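Local atomic coordinates of SIR4-interacting protein SIF2 (Saccharomyces cerevisiae, PDB entry 1R5M), a protein that antagonizes telomeric silencing in yeast and belongs to the Set3C corepressor complex, in which it acts as a WD-repeat subunit. Residues Y63-I75 against K87-A99. Sequence-based numbering, arbitrary orientation.
With SO4 (sulfate ion), chain B.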
ATOM      1  N   TYR A  63      -9.432 -10.091   1.416  1.00  9.50           N
ATOM      2  CA  TYR A  63      -9.250  -9.849  -0.005  1.00 10.03           C
ATOM      3  C   TYR A  63     -10.511  -9.326  -0.669  1.00  9.84           C
ATOM      4  O   TYR A  63     -11.626  -9.690  -0.298  1.00 10.84           O
ATOM      5  CB  TYR A  63      -8.726 -11.111  -0.713  1.00 11.46           C
ATOM      6  CG  TYR A  63      -9.618 -12.332  -0.675  1.00 12.24           C
ATOM      7  CD1 TYR A  63     -10.748 -12.418  -1.486  1.00 14.79           C
ATOM      8  CD2 TYR A  63      -9.295 -13.429   0.124  1.00 13.32           C
ATOM      9  CE1 TYR A  63     -11.529 -13.570  -1.514  1.00 17.24           C
ATOM     10  CE2 TYR A  63     -10.074 -14.589   0.104  1.00 15.92           C
ATOM     11  CZ  TYR A  63     -11.186 -14.648  -0.722  1.00 16.41           C
ATOM     12  OH  TYR A  63     -11.944 -15.796  -0.776  1.00 19.52           O
ATOM     13  N   GLY A  64     -10.322  -8.436  -1.633  1.00  9.60           N
ATOM     14  CA  GLY A  64     -11.454  -7.864  -2.336  1.00 10.26           C
ATOM     15  C   GLY A  64     -11.725  -8.586  -3.637  1.00 11.05           C
ATOM     16  O   GLY A  64     -10.796  -9.051  -4.302  1.00 12.18           O
ATOM     17  N   GLU A  65     -12.997  -8.679  -4.007  1.00 11.71           N
ATOM     18  CA  GLU A  65     -13.373  -9.354  -5.240  1.00 12.19           C
ATOM     19  C   GLU A  65     -14.139  -8.399  -6.139  1.00 13.15           C
ATOM     20  O   GLU A  65     -14.498  -7.294  -5.730  1.00 12.29           O
ATOM     21  CB  GLU A  65     -14.202 -10.599  -4.929  1.00 13.38           C
ATOM     22  CG  GLU A  65     -13.463 -11.590  -4.037  1.00 14.77           C
ATOM     23  CD  GLU A  65     -14.329 -12.752  -3.604  1.00 18.36           C
ATOM     24  OE1 GLU A  65     -14.678 -13.590  -4.459  1.00 20.62           O
ATOM     25  OE2 GLU A  65     -14.665 -12.820  -2.403  1.00 23.09           O
ATOM     26  N   LYS A  66     -14.397  -8.825  -7.367  1.00 13.21           N
ATOM     27  CA  LYS A  66     -15.079  -7.967  -8.320  1.00 12.40           C
ATOM     28  C   LYS A  66     -16.585  -7.812  -8.144  1.00 12.54           C
ATOM     29  O   LYS A  66     -17.138  -6.781  -8.523  1.00 13.86           O
ATOM     30  CB  LYS A  66     -14.758  -8.441  -9.741  1.00 12.18           C
ATOM     31  CG  LYS A  66     -13.265  -8.370 -10.056  1.00 12.07           C
ATOM     32  CD  LYS A  66     -12.927  -8.853 -11.462  1.00 13.46           C
ATOM     33  CE  LYS A  66     -11.426  -8.729 -11.722  1.00 14.20           C
ATOM     34  NZ  LYS A  66     -11.023  -9.285 -13.049  1.00 15.94           N
ATOM     35  N   ASN A  67     -17.244  -8.805  -7.553  1.00 13.09           N
ATOM     36  CA  ASN A  67     -18.691  -8.737  -7.380  1.00 13.49           C
ATOM     37  C   ASN A  67     -19.182  -8.000  -6.132  1.00 12.64           C
ATOM     38  O   ASN A  67     -19.996  -8.526  -5.372  1.00 13.54           O
ATOM     39  CB  ASN A  67     -19.296 -10.145  -7.414  1.00 14.70           C
ATOM     40  CG  ASN A  67     -20.809 -10.122  -7.539  1.00 17.02           C
ATOM     41  OD1 ASN A  67     -21.363  -9.323  -8.294  1.00 19.72           O
ATOM     42  ND2 ASN A  67     -21.482 -11.003  -6.809  1.00 19.78           N
ATOM     43  N   SER A  68     -18.680  -6.786  -5.927  1.00 12.33           N
ATOM     44  CA  SER A  68     -19.101  -5.953  -4.798  1.00 12.29           C
ATOM     45  C   SER A  68     -19.025  -6.697  -3.467  1.00 12.55           C
ATOM     46  O   SER A  68     -19.913  -6.579  -2.618  1.00 13.34           O
ATOM     47  CB  SER A  68     -20.535  -5.465  -5.047  1.00 12.25           C
ATOM     48  OG  SER A  68     -20.840  -4.302  -4.291  1.00 11.42           O
ATOM     49  N   VAL A  69     -17.946  -7.449  -3.276  1.00 11.40           N
ATOM     50  CA  VAL A  69     -17.778  -8.220  -2.056  1.00 11.23           C
ATOM     51  C   VAL A  69     -16.307  -8.486  -1.756  1.00 11.75           C
ATOM     52  O   VAL A  69     -15.485  -8.610  -2.665  1.00 11.57           O
ATOM     53  CB  VAL A  69     -18.524  -9.585  -2.162  1.00 12.16           C
ATOM     54  CG1 VAL A  69     -17.890 -10.449  -3.254  1.00 12.86           C
ATOM     55  CG2 VAL A  69     -18.496 -10.312  -0.827  1.00 12.21           C
ATOM     56  N   ALA A  70     -15.988  -8.542  -0.467  1.00 11.33           N
ATOM     57  CA  ALA A  70     -14.642  -8.846  -0.005  1.00 12.16           C
ATOM     58  C   ALA A  70     -14.836 -10.008   0.956  1.00 11.62           C
ATOM     59  O   ALA A  70     -15.949 -10.271   1.400  1.00 11.87           O
ATOM     60  CB  ALA A  70     -14.032  -7.648   0.723  1.00 10.70           C
ATOM     61  N   ARG A  71     -13.762 -10.717   1.269  1.00 10.59           N
ATOM     62  CA  ARG A  71     -13.871 -11.835   2.187  1.00 10.93           C
ATOM     63  C   ARG A  71     -12.720 -11.863   3.175  1.00 11.77           C
ATOM     64  O   ARG A  71     -11.621 -11.384   2.886  1.00 12.07           O
ATOM     65  CB  ARG A  71     -13.914 -13.163   1.416  1.00 12.12           C
ATOM     66  CG  ARG A  71     -15.274 -13.486   0.800  1.00 13.55           C
ATOM     67  CD  ARG A  71     -15.271 -14.850   0.117  1.00 15.22           C
ATOM     68  NE  ARG A  71     -16.625 -15.357  -0.107  1.00 16.73           N
ATOM     69  CZ  ARG A  71     -17.439 -14.951  -1.078  1.00 17.75           C
ATOM     70  NH1 ARG A  71     -17.048 -14.024  -1.942  1.00 18.80           N
ATOM     71  NH2 ARG A  71     -18.658 -15.463  -1.178  1.00 19.03           N
ATOM     72  N   LEU A  72     -12.997 -12.395   4.357  1.00 11.72           N
ATOM     73  CA  LEU A  72     -11.982 -12.555   5.379  1.00 11.34           C
ATOM     74  C   LEU A  72     -11.752 -14.060   5.387  1.00 12.68           C
ATOM     75  O   LEU A  72     -12.706 -14.836   5.403  1.00 12.40           O
ATOM     76  CB  LEU A  72     -12.491 -12.077   6.743  1.00 12.27           C
ATOM     77  CG  LEU A  72     -12.811 -10.581   6.842  1.00 11.56           C
ATOM     78  CD1 LEU A  72     -13.218 -10.243   8.269  1.00 12.13           C
ATOM     79  CD2 LEU A  72     -11.590  -9.761   6.432  1.00 11.31           C
ATOM     80  N   ALA A  73     -10.492 -14.471   5.342  1.00 12.90           N
ATOM     81  CA  ALA A  73     -10.179 -15.889   5.326  1.00 14.82           C
ATOM     82  C   ALA A  73      -9.018 -16.220   6.238  1.00 15.31           C
ATOM     83  O   ALA A  73      -8.182 -15.372   6.549  1.00 14.17           O
ATOM     84  CB  ALA A  73      -9.857 -16.335   3.906  1.00 15.66           C
ATOM     85  N   ARG A  74      -8.981 -17.472   6.670  1.00 16.48           N
ATOM     86  CA  ARG A  74      -7.917 -17.940   7.528  1.00 17.99           C
ATOM     87  C   ARG A  74      -7.177 -19.040   6.782  1.00 17.86           C
ATOM     88  O   ARG A  74      -7.792 -19.894   6.140  1.00 17.13           O
ATOM     89  CB  ARG A  74      -8.498 -18.468   8.838  1.00 20.98           C
ATOM     90  CG  ARG A  74      -7.474 -18.938   9.851  1.00 25.96           C
ATOM     91  CD  ARG A  74      -8.053 -18.807  11.248  1.00 31.28           C
ATOM     92  NE  ARG A  74      -9.437 -19.264  11.291  1.00 34.71           N
ATOM     93  CZ  ARG A  74     -10.354 -18.790  12.129  1.00 36.15           C
ATOM     94  NH1 ARG A  74     -10.034 -17.839  12.996  1.00 37.54           N
ATOM     95  NH2 ARG A  74     -11.592 -19.263  12.095  1.00 37.18           N
ATOM     96  N   ILE A  75      -5.853 -18.991   6.841  1.00 17.43           N
ATOM     97  CA  ILE A  75      -5.024 -19.993   6.189  1.00 20.65           C
ATOM     98  C   ILE A  75      -4.148 -20.647   7.247  1.00 23.69           C
ATOM     99  O   ILE A  75      -3.276 -20.001   7.829  1.00 24.47           O
ATOM    100  CB  ILE A  75      -4.125 -19.361   5.107  1.00 20.73           C
ATOM    101  CG1 ILE A  75      -4.995 -18.831   3.963  1.00 21.53           C
ATOM    102  CG2 ILE A  75      -3.120 -20.390   4.595  1.00 20.17           C
ATOM    103  CD1 ILE A  75      -4.221 -18.115   2.880  1.00 25.03           C
ATOM    104  N   LYS A  87      -4.911 -25.301   4.666  1.00 28.79           N
ATOM    105  CA  LYS A  87      -6.363 -25.209   4.649  1.00 26.91           C
ATOM    106  C   LYS A  87      -6.857 -23.767   4.605  1.00 24.74           C
ATOM    107  O   LYS A  87      -6.441 -22.930   5.405  1.00 23.74           O
ATOM    108  CB  LYS A  87      -6.929 -25.911   5.887  1.00 28.60           C
ATOM    109  CG  LYS A  87      -8.444 -25.906   5.991  1.00 30.98           C
ATOM    110  CD  LYS A  87      -8.887 -26.528   7.308  1.00 33.44           C
ATOM    111  CE  LYS A  87     -10.397 -26.481   7.471  1.00 35.08           C
ATOM    112  NZ  LYS A  87     -10.818 -26.985   8.808  1.00 36.96           N
ATOM    113  N   LEU A  88      -7.746 -23.492   3.655  1.00 22.37           N
ATOM    114  CA  LEU A  88      -8.337 -22.170   3.488  1.00 21.27           C
ATOM    115  C   LEU A  88      -9.772 -22.206   4.001  1.00 20.07           C
ATOM    116  O   LEU A  88     -10.588 -22.995   3.523  1.00 20.63           O
ATOM    117  CB  LEU A  88      -8.342 -21.778   2.009  1.00 21.96           C
ATOM    118  CG  LEU A  88      -9.124 -20.516   1.634  1.00 22.31           C
ATOM    119  CD1 LEU A  88      -8.423 -19.290   2.191  1.00 20.32           C
ATOM    120  CD2 LEU A  88      -9.238 -20.420   0.119  1.00 22.58           C
ATOM    121  N   THR A  89     -10.075 -21.357   4.978  1.00 18.48           N
ATOM    122  CA  THR A  89     -11.417 -21.293   5.541  1.00 19.27           C
ATOM    123  C   THR A  89     -11.922 -19.856   5.505  1.00 17.96           C
ATOM    124  O   THR A  89     -11.237 -18.942   5.958  1.00 19.45           O
ATOM    125  CB  THR A  89     -11.435 -21.785   7.003  1.00 20.35           C
ATOM    126  OG1 THR A  89     -10.987 -23.146   7.054  1.00 24.40           O
ATOM    127  CG2 THR A  89     -12.843 -21.699   7.576  1.00 22.92           C
ATOM    128  N   ILE A  90     -13.118 -19.657   4.957  1.00 17.35           N
ATOM    129  CA  ILE A  90     -13.699 -18.320   4.879  1.00 18.08           C
ATOM    130  C   ILE A  90     -14.321 -17.947   6.220  1.00 18.60           C
ATOM    131  O   ILE A  90     -15.194 -18.650   6.732  1.00 20.30           O
ATOM    132  CB  ILE A  90     -14.782 -18.236   3.780  1.00 18.60           C
ATOM    133  CG1 ILE A  90     -14.192 -18.655   2.433  1.00 20.00           C
ATOM    134  CG2 ILE A  90     -15.332 -16.816   3.697  1.00 18.84           C
ATOM    135  CD1 ILE A  90     -13.013 -17.815   1.978  1.00 21.49           C
ATOM    136  N   ILE A  91     -13.855 -16.837   6.783  1.00 16.83           N
ATOM    137  CA  ILE A  91     -14.337 -16.345   8.069  1.00 16.91           C
ATOM    138  C   ILE A  91     -15.628 -15.551   7.914  1.00 16.40           C
ATOM    139  O   ILE A  91     -16.540 -15.660   8.740  1.00 16.65           O
ATOM    140  CB  ILE A  91     -13.275 -15.441   8.742  1.00 18.19           C
ATOM    141  CG1 ILE A  91     -12.033 -16.269   9.085  1.00 19.85           C
ATOM    142  CG2 ILE A  91     -13.850 -14.791   9.993  1.00 19.87           C
ATOM    143  CD1 ILE A  91     -10.864 -15.448   9.594  1.00 21.23           C
ATOM    144  N   ALA A  92     -15.709 -14.754   6.855  1.00 14.90           N
ATOM    145  CA  ALA A  92     -16.892 -13.942   6.623  1.00 14.77           C
ATOM    146  C   ALA A  92     -16.903 -13.271   5.260  1.00 14.99           C
ATOM    147  O   ALA A  92     -15.862 -13.099   4.623  1.00 15.28           O
ATOM    148  CB  ALA A  92     -17.003 -12.877   7.712  1.00 16.84           C
ATOM    149  N   GLU A  93     -18.101 -12.902   4.824  1.00 14.03           N
ATOM    150  CA  GLU A  93     -18.293 -12.203   3.567  1.00 14.16           C
ATOM    151  C   GLU A  93     -18.597 -10.753   3.942  1.00 13.74           C
ATOM    152  O   GLU A  93     -19.435 -10.491   4.809  1.00 15.24           O
ATOM    153  CB  GLU A  93     -19.471 -12.800   2.789  1.00 15.69           C
ATOM    154  CG  GLU A  93     -19.299 -14.270   2.441  1.00 20.30           C
ATOM    155  CD  GLU A  93     -20.482 -14.842   1.676  1.00 22.63           C
ATOM    156  OE1 GLU A  93     -20.480 -16.063   1.408  1.00 25.99           O
ATOM    157  OE2 GLU A  93     -21.411 -14.078   1.341  1.00 23.42           O
ATOM    158  N   LEU A  94     -17.896  -9.821   3.305  1.00 12.01           N
ATOM    159  CA  LEU A  94     -18.081  -8.396   3.554  1.00 11.23           C
ATOM    160  C   LEU A  94     -18.675  -7.835   2.267  1.00 12.13           C
ATOM    161  O   LEU A  94     -17.955  -7.353   1.390  1.00 13.01           O
ATOM    162  CB  LEU A  94     -16.730  -7.741   3.856  1.00 10.43           C
ATOM    163  CG  LEU A  94     -15.814  -8.488   4.836  1.00 10.77           C
ATOM    164  CD1 LEU A  94     -14.546  -7.674   5.039  1.00 10.95           C
ATOM    165  CD2 LEU A  94     -16.519  -8.725   6.174  1.00 10.23           C
ATOM    166  N   ARG A  95     -19.996  -7.898   2.162  1.00 12.94           N
ATOM    167  CA  ARG A  95     -20.679  -7.458   0.954  1.00 12.24           C
ATOM    168  C   ARG A  95     -21.200  -6.026   0.965  1.00 12.31           C
ATOM    169  O   ARG A  95     -21.648  -5.519   1.995  1.00 14.59           O
ATOM    170  CB  ARG A  95     -21.831  -8.428   0.661  1.00 14.79           C
ATOM    171  CG  ARG A  95     -22.327  -8.421  -0.777  1.00 15.83           C
ATOM    172  CD  ARG A  95     -23.344  -9.541  -0.998  1.00 17.94           C
ATOM    173  NE  ARG A  95     -22.795 -10.867  -0.703  1.00 19.17           N
ATOM    174  CZ  ARG A  95     -22.081 -11.599  -1.555  1.00 19.27           C
ATOM    175  NH1 ARG A  95     -21.819 -11.147  -2.773  1.00 19.03           N
ATOM    176  NH2 ARG A  95     -21.631 -12.792  -1.189  1.00 19.23           N
ATOM    177  N   HIS A  96     -21.112  -5.377  -0.194  1.00 11.44           N
ATOM    178  CA  HIS A  96     -21.609  -4.015  -0.376  1.00 10.60           C
ATOM    179  C   HIS A  96     -22.794  -4.114  -1.332  1.00 11.70           C
ATOM    180  O   HIS A  96     -22.716  -4.785  -2.357  1.00 12.77           O
ATOM    181  CB  HIS A  96     -20.552  -3.117  -1.029  1.00 10.10           C
ATOM    182  CG  HIS A  96     -19.420  -2.736  -0.127  1.00 10.61           C
ATOM    183  ND1 HIS A  96     -19.215  -1.443   0.299  1.00 10.04           N
ATOM    184  CD2 HIS A  96     -18.400  -3.467   0.382  1.00 10.92           C
ATOM    185  CE1 HIS A  96     -18.114  -1.389   1.028  1.00 10.56           C
ATOM    186  NE2 HIS A  96     -17.600  -2.604   1.092  1.00 11.14           N
ATOM    187  N   PRO A  97     -23.914  -3.463  -1.007  1.00 12.55           N
ATOM    188  CA  PRO A  97     -25.057  -3.541  -1.920  1.00 13.12           C
ATOM    189  C   PRO A  97     -24.757  -2.717  -3.170  1.00 13.90           C
ATOM    190  O   PRO A  97     -23.900  -1.836  -3.143  1.00 16.33           O
ATOM    191  CB  PRO A  97     -26.192  -2.942  -1.095  1.00 14.72           C
ATOM    192  CG  PRO A  97     -25.478  -1.911  -0.265  1.00 16.92           C
ATOM    193  CD  PRO A  97     -24.235  -2.655   0.182  1.00 13.02           C
ATOM    194  N   PHE A  98     -25.430  -3.015  -4.277  1.00 12.88           N
ATOM    195  CA  PHE A  98     -25.222  -2.220  -5.474  1.00 14.06           C
ATOM    196  C   PHE A  98     -26.067  -0.970  -5.268  1.00 14.09           C
ATOM    197  O   PHE A  98     -27.119  -1.035  -4.631  1.00 14.09           O
ATOM    198  CB  PHE A  98     -25.666  -2.974  -6.727  1.00 16.34           C
ATOM    199  CG  PHE A  98     -24.718  -4.066  -7.135  1.00 18.63           C
ATOM    200  CD1 PHE A  98     -24.798  -5.328  -6.560  1.00 21.22           C
ATOM    201  CD2 PHE A  98     -23.726  -3.821  -8.077  1.00 21.07           C
ATOM    202  CE1 PHE A  98     -23.901  -6.334  -6.918  1.00 21.34           C
ATOM    203  CE2 PHE A  98     -22.825  -4.820  -8.440  1.00 22.45           C
ATOM    204  CZ  PHE A  98     -22.915  -6.078  -7.858  1.00 20.47           C
ATOM    205  N   ALA A  99     -25.602   0.157  -5.792  1.00 14.33           N
ATOM    206  CA  ALA A  99     -26.308   1.422  -5.632  1.00 16.31           C
ATOM    207  C   ALA A  99     -27.704   1.404  -6.229  1.00 17.88           C
ATOM    208  O   ALA A  99     -27.970   0.701  -7.207  1.00 16.99           O
ATOM    209  CB  ALA A  99     -25.497   2.549  -6.252  1.00 16.46           C
TER
HETATM  210  S   SO4 B1001     -20.138 -14.116  -4.492  0.98 25.04           S
HETATM  211  O1  SO4 B1001     -20.626 -12.779  -4.879  0.93 27.25           O
HETATM  212  O2  SO4 B1001     -20.573 -15.105  -5.497  0.73 27.55           O
HETATM  213  O3  SO4 B1001     -18.665 -14.100  -4.416  0.70 27.66           O
HETATM  214  O4  SO4 B1001     -20.685 -14.487  -3.174  0.75 27.30           O
HETATM  215  O   HOH W   1     -22.631  -8.798  -4.375  1.00 19.48           O
HETATM  216  O   HOH W   2     -18.106 -17.311   1.344  1.00 23.04           O
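Sulfate oxygen O4 is gripped by two arginines from adjacent strands, Arg95 NH2 at 2.8 Å and Arg71 NH2 at 3.0 Å, the latter bond nearly straight at 172°. Each guanidinium meets the sulfate, probably from the crystallisation liquor, edge-on with two N-H groups; Arg71 NH1 takes O3, while Arg95 NH1 and Asn67 ND2 share O1. Arginine suits both places because the several N-H groups of a flat guanidinium can serve sulfate and carboxylate at once: Glu93 lies alongside Arg71, its OE1 3.2 Å from Arg71 NH2, and its OE2 receives Arg95 NH2. The glutamates probably offset the charge of the two arginines, whose NH2 atoms lie close together. Arg71, extended from CG to NE, brings NH1 to Glu65 OE2 at 2.7 Å, in the guanidinium plane. A leucine in place of Arg71 would probably leave Glu65 and Glu93 without this shared cation. Val69 CG2 lies over the centre of the Arg95 guanidinium, 3.8 Å above its plane, an apolar cover on one face that leaves the N-H edge to sulfate and Glu93. On the sheet's other face, Ala70 and the crossed Leu72 and Leu94 pack against the next blade. Just before strand 69-75, Ser68 OG donates to His96 O at 2.7 Å, while Ser68 CB makes a CH-pi contact over a face of the Phe98 ring; the His96 imidazole reaches on to Thr125 and Glu131. Leu72 O accepts Ile91 N at 2.7 Å and, weakly, Ala92 N, both residues facing Leu72. This classic beta bulge interrupts the antiparallel pairing of 69-75 with 87-95, the outer two strands of a four-stranded WD40 beta-propeller blade.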